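Local coordinates for 33-36 kDa outer membrane protein (Acinetobacter baumannii, PDB 6GIE) that forms a beta-barrel of the porin family in the outer membrane, and probably serves as a channel linked to carbapenem susceptibility, at residues Leu146-Val158 and Asp189-Ile201. Sequence-based numbering, arbitrary orientation.
Sequences LPNFLVAVGYTSV and DAVTARTKYVGNI
The Tyr197 ring receives Phe149 at its edge, where CD1 lies 4.0 Å from Phe149 CB, near the ring plane. With CG anti to the backbone N (chi1 179°), the Phe149 ring reaches past its direct partner Tyr197 to the diagonal residue Thr195, its CE1 coming 3.7 Å from Thr195 CB. At the far end, the Tyr155 ring meets the carboxylate of Asp189, with OD1 at the ring edge, 4.0 Å from CD2, and the two planes turned 66° apart. Between these ends, Val151 lies side by side with Thr195, and Val153 with Ala193 and Tyr155 with Val191 continue this face as non-hydrogen-bonded pairs.

Alternating with them, the hydrogen-bonded pairs run from Leu150–Lys196 to Thr156–Ala190, each closed by two N-H···O bonds. In the Ala152–Arg194 pair each donor nitrogen lies nearly in line with the C=O bond it meets, whereas Thr192 N approaches Gly154 O from well above the carbonyl plane, 57° out of it. Gly154 brings no side chain to the face that Thr192 shares. Thr192 OG1 shares a hydrogen bond of 2.9 Å with a water, which also donates weakly to Tyr155 O. Beside it, the methyls Thr156 CG2 and Thr192 CG2 touch at 4.0 Å, their side chains crossing at about a right angle.

Arg194 passes Leu150, its NH2 4.1 Å from CD2, and forms a salt bridge with Glu140; Lys196 extends to Glu65 and Glu211. The pairing illustrates how alternation sorts residues in an antiparallel transmembrane beta-barrel of the porin type: the outward face is mostly aromatic and aliphatic, with Thr195 among them, while the inner face mixes small and apolar residues and threonines with the charged chains of Arg194 and Lys196.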
ATOM      1  N   LEU A 146       0.506  16.195 -11.089  1.00 24.63           N
ATOM      2  CA  LEU A 146      -0.671  16.350 -11.915  1.00 24.88           C
ATOM      3  C   LEU A 146      -1.725  15.788 -11.015  1.00 22.57           C
ATOM      4  O   LEU A 146      -1.415  15.128 -10.058  1.00 20.93           O
ATOM      5  CB  LEU A 146      -0.586  15.554 -13.247  1.00 27.38           C
ATOM      6  CG  LEU A 146       0.307  16.014 -14.419  1.00 27.99           C
ATOM      7  CD1 LEU A 146       0.173  15.056 -15.605  1.00 28.10           C
ATOM      8  CD2 LEU A 146      -0.068  17.385 -14.907  1.00 31.98           C
ATOM      9  N   PRO A 147      -2.982  16.111 -11.262  1.00 26.96           N
ATOM     10  CA  PRO A 147      -3.980  15.508 -10.404  1.00 26.61           C
ATOM     11  C   PRO A 147      -3.890  13.962 -10.409  1.00 23.82           C
ATOM     12  O   PRO A 147      -3.656  13.369 -11.445  1.00 30.94           O
ATOM     13  CB  PRO A 147      -5.298  15.999 -11.017  1.00 30.09           C
ATOM     14  CG  PRO A 147      -4.966  17.324 -11.614  1.00 29.63           C
ATOM     15  CD  PRO A 147      -3.536  17.197 -12.117  1.00 28.74           C
ATOM     16  N   ASN A 148      -4.058  13.354  -9.235  1.00 21.46           N
ATOM     17  CA  ASN A 148      -3.891  11.909  -8.979  1.00 19.44           C
ATOM     18  C   ASN A 148      -2.523  11.296  -9.269  1.00 18.45           C
ATOM     19  O   ASN A 148      -2.380  10.056  -9.367  1.00 15.74           O
ATOM     20  CB  ASN A 148      -4.990  11.149  -9.681  1.00 20.49           C
ATOM     21  CG  ASN A 148      -6.371  11.762  -9.425  1.00 27.08           C
ATOM     22  OD1 ASN A 148      -6.710  12.125  -8.281  1.00 30.89           O
ATOM     23  ND2 ASN A 148      -7.180  11.866 -10.474  1.00 33.62           N
ATOM     24  N   PHE A 149      -1.506  12.159  -9.447  1.00 17.40           N
ATOM     25  CA  PHE A 149      -0.170  11.657  -9.631  1.00 16.33           C
ATOM     26  C   PHE A 149       0.729  12.197  -8.549  1.00 18.40           C
ATOM     27  O   PHE A 149       1.071  13.404  -8.540  1.00 18.92           O
ATOM     28  CB  PHE A 149       0.390  11.940 -11.044  1.00 16.58           C
ATOM     29  CG  PHE A 149       1.802  11.436 -11.215  1.00 17.07           C
ATOM     30  CD1 PHE A 149       2.127  10.104 -10.955  1.00 18.25           C
ATOM     31  CD2 PHE A 149       2.817  12.272 -11.641  1.00 18.63           C
ATOM     32  CE1 PHE A 149       3.443   9.613 -11.115  1.00 19.30           C
ATOM     33  CE2 PHE A 149       4.129  11.794 -11.823  1.00 19.31           C
ATOM     34  CZ  PHE A 149       4.458  10.478 -11.553  1.00 19.10           C
ATOM     35  N   LEU A 150       1.153  11.280  -7.683  1.00 16.75           N
ATOM     36  CA  LEU A 150       1.994  11.616  -6.594  1.00 16.86           C
ATOM     37  C   LEU A 150       3.431  11.171  -6.848  1.00 17.41           C
ATOM     38  O   LEU A 150       3.710   9.987  -7.150  1.00 15.63           O
ATOM     39  CB  LEU A 150       1.452  10.948  -5.298  1.00 16.00           C
ATOM     40  CG  LEU A 150       2.275  11.009  -4.001  1.00 16.98           C
ATOM     41  CD1 LEU A 150       2.522  12.425  -3.501  1.00 19.57           C
ATOM     42  CD2 LEU A 150       1.518  10.229  -2.888  1.00 17.82           C
ATOM     43  N   VAL A 151       4.348  12.108  -6.657  1.00 16.80           N
ATOM     44  CA  VAL A 151       5.743  11.772  -6.518  1.00 18.83           C
ATOM     45  C   VAL A 151       6.266  12.172  -5.114  1.00 18.65           C
ATOM     46  O   VAL A 151       6.077  13.302  -4.691  1.00 19.03           O
ATOM     47  CB  VAL A 151       6.555  12.537  -7.554  1.00 21.92           C
ATOM     48  CG1 VAL A 151       8.004  12.101  -7.495  1.00 27.51           C
ATOM     49  CG2 VAL A 151       5.946  12.307  -8.886  1.00 22.29           C
ATOM     50  N   ALA A 152       7.017  11.273  -4.487  1.00 19.23           N
ATOM     51  CA  ALA A 152       7.514  11.451  -3.120  1.00 22.19           C
ATOM     52  C   ALA A 152       8.920  10.881  -2.938  1.00 23.11           C
ATOM     53  O   ALA A 152       9.233   9.817  -3.443  1.00 20.51           O
ATOM     54  CB  ALA A 152       6.593  10.811  -2.153  1.00 21.82           C
ATOM     55  N   VAL A 153       9.772  11.656  -2.275  1.00 22.22           N
ATOM     56  CA  VAL A 153      11.111  11.218  -1.970  1.00 25.09           C
ATOM     57  C   VAL A 153      11.237  11.239  -0.453  1.00 24.78           C
ATOM     58  O   VAL A 153      10.600  12.045   0.198  1.00 22.57           O
ATOM     59  CB  VAL A 153      12.186  12.175  -2.549  1.00 27.11           C
ATOM     60  CG1 VAL A 153      12.171  12.135  -4.077  1.00 30.52           C
ATOM     61  CG2 VAL A 153      11.955  13.585  -2.047  1.00 31.16           C
ATOM     62  N   GLY A 154      12.083  10.398   0.099  1.00 24.10           N
ATOM     63  CA  GLY A 154      12.233  10.418   1.532  1.00 28.76           C
ATOM     64  C   GLY A 154      13.438   9.674   1.987  1.00 27.74           C
ATOM     65  O   GLY A 154      14.372   9.482   1.222  1.00 24.63           O
ATOM     66  N   TYR A 155      13.387   9.209   3.228  1.00 31.59           N
ATOM     67  CA  TYR A 155      14.440   8.334   3.711  1.00 36.58           C
ATOM     68  C   TYR A 155      13.971   7.508   4.885  1.00 33.87           C
ATOM     69  O   TYR A 155      12.912   7.755   5.453  1.00 35.04           O
ATOM     70  CB  TYR A 155      15.700   9.116   4.019  1.00 46.05           C
ATOM     71  CG  TYR A 155      15.694   9.644   5.394  1.00 52.96           C
ATOM     72  CD1 TYR A 155      14.782  10.606   5.757  1.00 49.93           C
ATOM     73  CD2 TYR A 155      16.572   9.144   6.353  1.00 53.92           C
ATOM     74  CE1 TYR A 155      14.724  11.062   7.060  1.00 59.92           C
ATOM     75  CE2 TYR A 155      16.518   9.576   7.657  1.00 56.61           C
ATOM     76  CZ  TYR A 155      15.596  10.549   8.013  1.00 59.47           C
ATOM     77  OH  TYR A 155      15.536  11.023   9.317  1.00 64.71           O
ATOM     78  N   THR A 156      14.735   6.470   5.183  1.00 30.78           N
ATOM     79  CA  THR A 156      14.401   5.570   6.243  1.00 34.13           C
ATOM     80  C   THR A 156      15.669   5.095   6.920  1.00 36.75           C
ATOM     81  O   THR A 156      16.760   5.242   6.386  1.00 36.08           O
ATOM     82  CB  THR A 156      13.581   4.365   5.759  1.00 35.16           C
ATOM     83  OG1 THR A 156      13.601   3.348   6.772  1.00 39.65           O
ATOM     84  CG2 THR A 156      14.172   3.807   4.513  1.00 33.75           C
ATOM     85  N   SER A 157      15.520   4.567   8.125  1.00 37.36           N
ATOM     86  CA  SER A 157      16.677   4.312   8.974  1.00 42.12           C
ATOM     87  C   SER A 157      16.298   3.404  10.151  1.00 45.23           C
ATOM     88  O   SER A 157      15.108   3.187  10.414  1.00 37.21           O
ATOM     89  CB  SER A 157      17.215   5.653   9.504  1.00 42.46           C
ATOM     90  OG  SER A 157      18.403   5.476  10.266  1.00 48.28           O
ATOM     91  N   VAL A 158      17.323   2.922  10.862  1.00 60.14           N
ATOM     92  CA  VAL A 158      17.168   2.225  12.162  1.00 66.97           C
ATOM     93  C   VAL A 158      16.974   3.239  13.302  1.00 66.18           C
ATOM     94  O   VAL A 158      17.890   3.994  13.651  1.00 60.50           O
ATOM     95  CB  VAL A 158      18.390   1.332  12.498  1.00 64.11           C
ATOM     96  CG1 VAL A 158      18.214   0.648  13.850  1.00 68.58           C
ATOM     97  CG2 VAL A 158      18.606   0.286  11.417  1.00 66.19           C
ATOM     98  N   ASP A 189      20.170   2.820   6.839  1.00 45.36           N
ATOM     99  CA  ASP A 189      19.960   4.107   6.213  1.00 45.70           C
ATOM    100  C   ASP A 189      19.636   3.991   4.696  1.00 44.34           C
ATOM    101  O   ASP A 189      20.304   3.239   3.979  1.00 46.55           O
ATOM    102  CB  ASP A 189      21.218   4.931   6.393  1.00 55.24           C
ATOM    103  CG  ASP A 189      20.939   6.402   6.472  1.00 64.10           C
ATOM    104  OD1 ASP A 189      19.766   6.817   6.299  1.00 75.57           O
ATOM    105  OD2 ASP A 189      21.901   7.149   6.732  1.00 72.85           O
ATOM    106  N   ALA A 190      18.633   4.723   4.208  1.00 36.10           N
ATOM    107  CA  ALA A 190      18.348   4.743   2.785  1.00 34.89           C
ATOM    108  C   ALA A 190      17.489   5.931   2.350  1.00 31.91           C
ATOM    109  O   ALA A 190      16.670   6.441   3.122  1.00 30.15           O
ATOM    110  CB  ALA A 190      17.695   3.443   2.363  1.00 34.28           C
ATOM    111  N   VAL A 191      17.709   6.382   1.124  1.00 30.07           N
ATOM    112  CA  VAL A 191      16.870   7.384   0.504  1.00 30.14           C
ATOM    113  C   VAL A 191      15.820   6.606  -0.238  1.00 30.28           C
ATOM    114  O   VAL A 191      16.103   5.527  -0.767  1.00 29.03           O
ATOM    115  CB  VAL A 191      17.647   8.222  -0.544  1.00 32.88           C
ATOM    116  CG1 VAL A 191      16.732   9.288  -1.143  1.00 33.00           C
ATOM    117  CG2 VAL A 191      18.888   8.835   0.083  1.00 35.25           C
ATOM    118  N   THR A 192      14.609   7.136  -0.317  1.00 31.83           N
ATOM    119  CA  THR A 192      13.584   6.448  -1.077  1.00 28.31           C
ATOM    120  C   THR A 192      12.931   7.369  -2.038  1.00 26.17           C
ATOM    121  O   THR A 192      12.935   8.606  -1.867  1.00 22.77           O
ATOM    122  CB  THR A 192      12.490   5.915  -0.167  1.00 32.01           C
ATOM    123  OG1 THR A 192      11.842   7.016   0.487  1.00 27.63           O
ATOM    124  CG2 THR A 192      13.097   4.960   0.866  1.00 34.97           C
ATOM    125  N   ALA A 193      12.319   6.765  -3.043  1.00 23.58           N
ATOM    126  CA  ALA A 193      11.554   7.534  -4.010  1.00 24.06           C
ATOM    127  C   ALA A 193      10.399   6.719  -4.353  1.00 24.15           C
ATOM    128  O   ALA A 193      10.527   5.475  -4.498  1.00 25.80           O
ATOM    129  CB  ALA A 193      12.346   7.815  -5.293  1.00 24.64           C
ATOM    130  N   ARG A 194       9.270   7.394  -4.569  1.00 22.44           N
ATOM    131  CA  ARG A 194       8.164   6.667  -5.113  1.00 21.73           C
ATOM    132  C   ARG A 194       7.124   7.498  -5.844  1.00 20.60           C
ATOM    133  O   ARG A 194       6.932   8.723  -5.612  1.00 16.96           O
ATOM    134  CB  ARG A 194       7.529   5.846  -3.969  1.00 27.08           C
ATOM    135  CG  ARG A 194       6.688   6.575  -2.967  1.00 24.80           C
ATOM    136  CD  ARG A 194       5.956   5.584  -2.005  1.00 27.40           C
ATOM    137  NE  ARG A 194       5.228   6.419  -1.038  1.00 19.35           N
ATOM    138  CZ  ARG A 194       3.977   6.790  -1.188  1.00 18.55           C
ATOM    139  NH1 ARG A 194       3.231   6.299  -2.157  1.00 23.09           N
ATOM    140  NH2 ARG A 194       3.429   7.605  -0.321  1.00 21.00           N
ATOM    141  N   THR A 195       6.348   6.780  -6.638  1.00 17.17           N
ATOM    142  CA  THR A 195       5.291   7.415  -7.380  1.00 16.75           C
ATOM    143  C   THR A 195       4.036   6.627  -7.281  1.00 14.30           C
ATOM    144  O   THR A 195       4.108   5.439  -7.086  1.00 12.20           O
ATOM    145  CB  THR A 195       5.637   7.552  -8.879  1.00 19.19           C
ATOM    146  OG1 THR A 195       5.772   6.277  -9.472  1.00 19.44           O
ATOM    147  CG2 THR A 195       6.897   8.289  -9.067  1.00 21.18           C
ATOM    148  N   LYS A 196       2.906   7.318  -7.384  1.00 13.59           N
ATOM    149  CA  LYS A 196       1.633   6.696  -7.424  1.00 14.81           C
ATOM    150  C   LYS A 196       0.666   7.361  -8.387  1.00 13.71           C
ATOM    151  O   LYS A 196       0.492   8.584  -8.383  1.00 12.14           O
ATOM    152  CB  LYS A 196       0.977   6.726  -6.018  1.00 18.39           C
ATOM    153  CG  LYS A 196      -0.271   5.805  -5.864  1.00 18.30           C
ATOM    154  CD  LYS A 196      -0.679   5.763  -4.360  1.00 25.23           C
ATOM    155  CE  LYS A 196      -2.069   5.265  -4.056  1.00 22.52           C
ATOM    156  NZ  LYS A 196      -2.164   3.848  -4.413  1.00 21.23           N
ATOM    157  N   TYR A 197      -0.048   6.537  -9.163  1.00 13.65           N
ATOM    158  CA  TYR A 197      -1.075   7.105 -10.066  1.00 13.90           C
ATOM    159  C   TYR A 197      -2.335   6.329  -9.984  1.00 12.88           C
ATOM    160  O   TYR A 197      -2.294   5.101  -9.917  1.00 11.21           O
ATOM    161  CB  TYR A 197      -0.584   7.135 -11.559  1.00 16.42           C
ATOM    162  CG  TYR A 197      -1.639   7.671 -12.534  1.00 18.49           C
ATOM    163  CD1 TYR A 197      -1.935   9.027 -12.593  1.00 21.64           C
ATOM    164  CD2 TYR A 197      -2.305   6.836 -13.396  1.00 21.91           C
ATOM    165  CE1 TYR A 197      -2.873   9.496 -13.484  1.00 23.52           C
ATOM    166  CE2 TYR A 197      -3.234   7.320 -14.300  1.00 21.61           C
ATOM    167  CZ  TYR A 197      -3.507   8.632 -14.325  1.00 23.47           C
ATOM    168  OH  TYR A 197      -4.462   9.098 -15.165  1.00 32.39           O
ATOM    169  N   VAL A 198      -3.455   7.027 -10.166  1.00 13.98           N
ATOM    170  CA  VAL A 198      -4.753   6.359 -10.296  1.00 14.58           C
ATOM    171  C   VAL A 198      -5.570   7.182 -11.237  1.00 17.73           C
ATOM    172  O   VAL A 198      -5.768   8.359 -11.020  1.00 24.71           O
ATOM    173  CB  VAL A 198      -5.485   6.172  -8.931  1.00 16.27           C
ATOM    174  CG1 VAL A 198      -6.866   5.566  -9.154  1.00 19.49           C
ATOM    175  CG2 VAL A 198      -4.702   5.222  -8.063  1.00 14.09           C
ATOM    176  N   GLY A 199      -5.951   6.593 -12.360  1.00 19.36           N
ATOM    177  CA  GLY A 199      -6.844   7.246 -13.286  1.00 22.35           C
ATOM    178  C   GLY A 199      -7.995   6.366 -13.755  1.00 26.64           C
ATOM    179  O   GLY A 199      -7.894   5.125 -13.845  1.00 25.05           O
ATOM    180  N   ASN A 200      -9.103   7.039 -14.025  1.00 30.51           N
ATOM    181  CA  ASN A 200     -10.261   6.458 -14.688  1.00 34.66           C
ATOM    182  C   ASN A 200      -9.968   6.353 -16.139  1.00 39.71           C
ATOM    183  O   ASN A 200      -9.346   7.255 -16.664  1.00 33.86           O
ATOM    184  CB  ASN A 200     -11.461   7.355 -14.471  1.00 33.59           C
ATOM    185  CG  ASN A 200     -11.912   7.330 -13.017  1.00 35.07           C
ATOM    186  OD1 ASN A 200     -11.693   6.345 -12.310  1.00 35.59           O
ATOM    187  ND2 ASN A 200     -12.523   8.396 -12.570  1.00 43.97           N
ATOM    188  N   ILE A 201     -10.372   5.267 -16.801  1.00 36.74           N
ATOM    189  CA  ILE A 201     -10.237   5.268 -18.256  1.00 52.94           C
ATOM    190  C   ILE A 201     -11.495   5.913 -18.882  1.00 52.05           C
ATOM    191  O   ILE A 201     -12.616   5.493 -18.634  1.00 44.82           O
ATOM    192  CB  ILE A 201      -9.837   3.899 -18.871  1.00 49.63           C
ATOM    193  CG1 ILE A 201     -11.039   2.983 -19.039  1.00 62.73           C
ATOM    194  CG2 ILE A 201      -8.739   3.209 -18.058  1.00 39.60           C
ATOM    195  CD1 ILE A 201     -10.778   1.898 -20.048  1.00 59.51           C
TER
HETATM  196  O   HOH W   1      10.567   6.992   3.098  1.00 31.87           O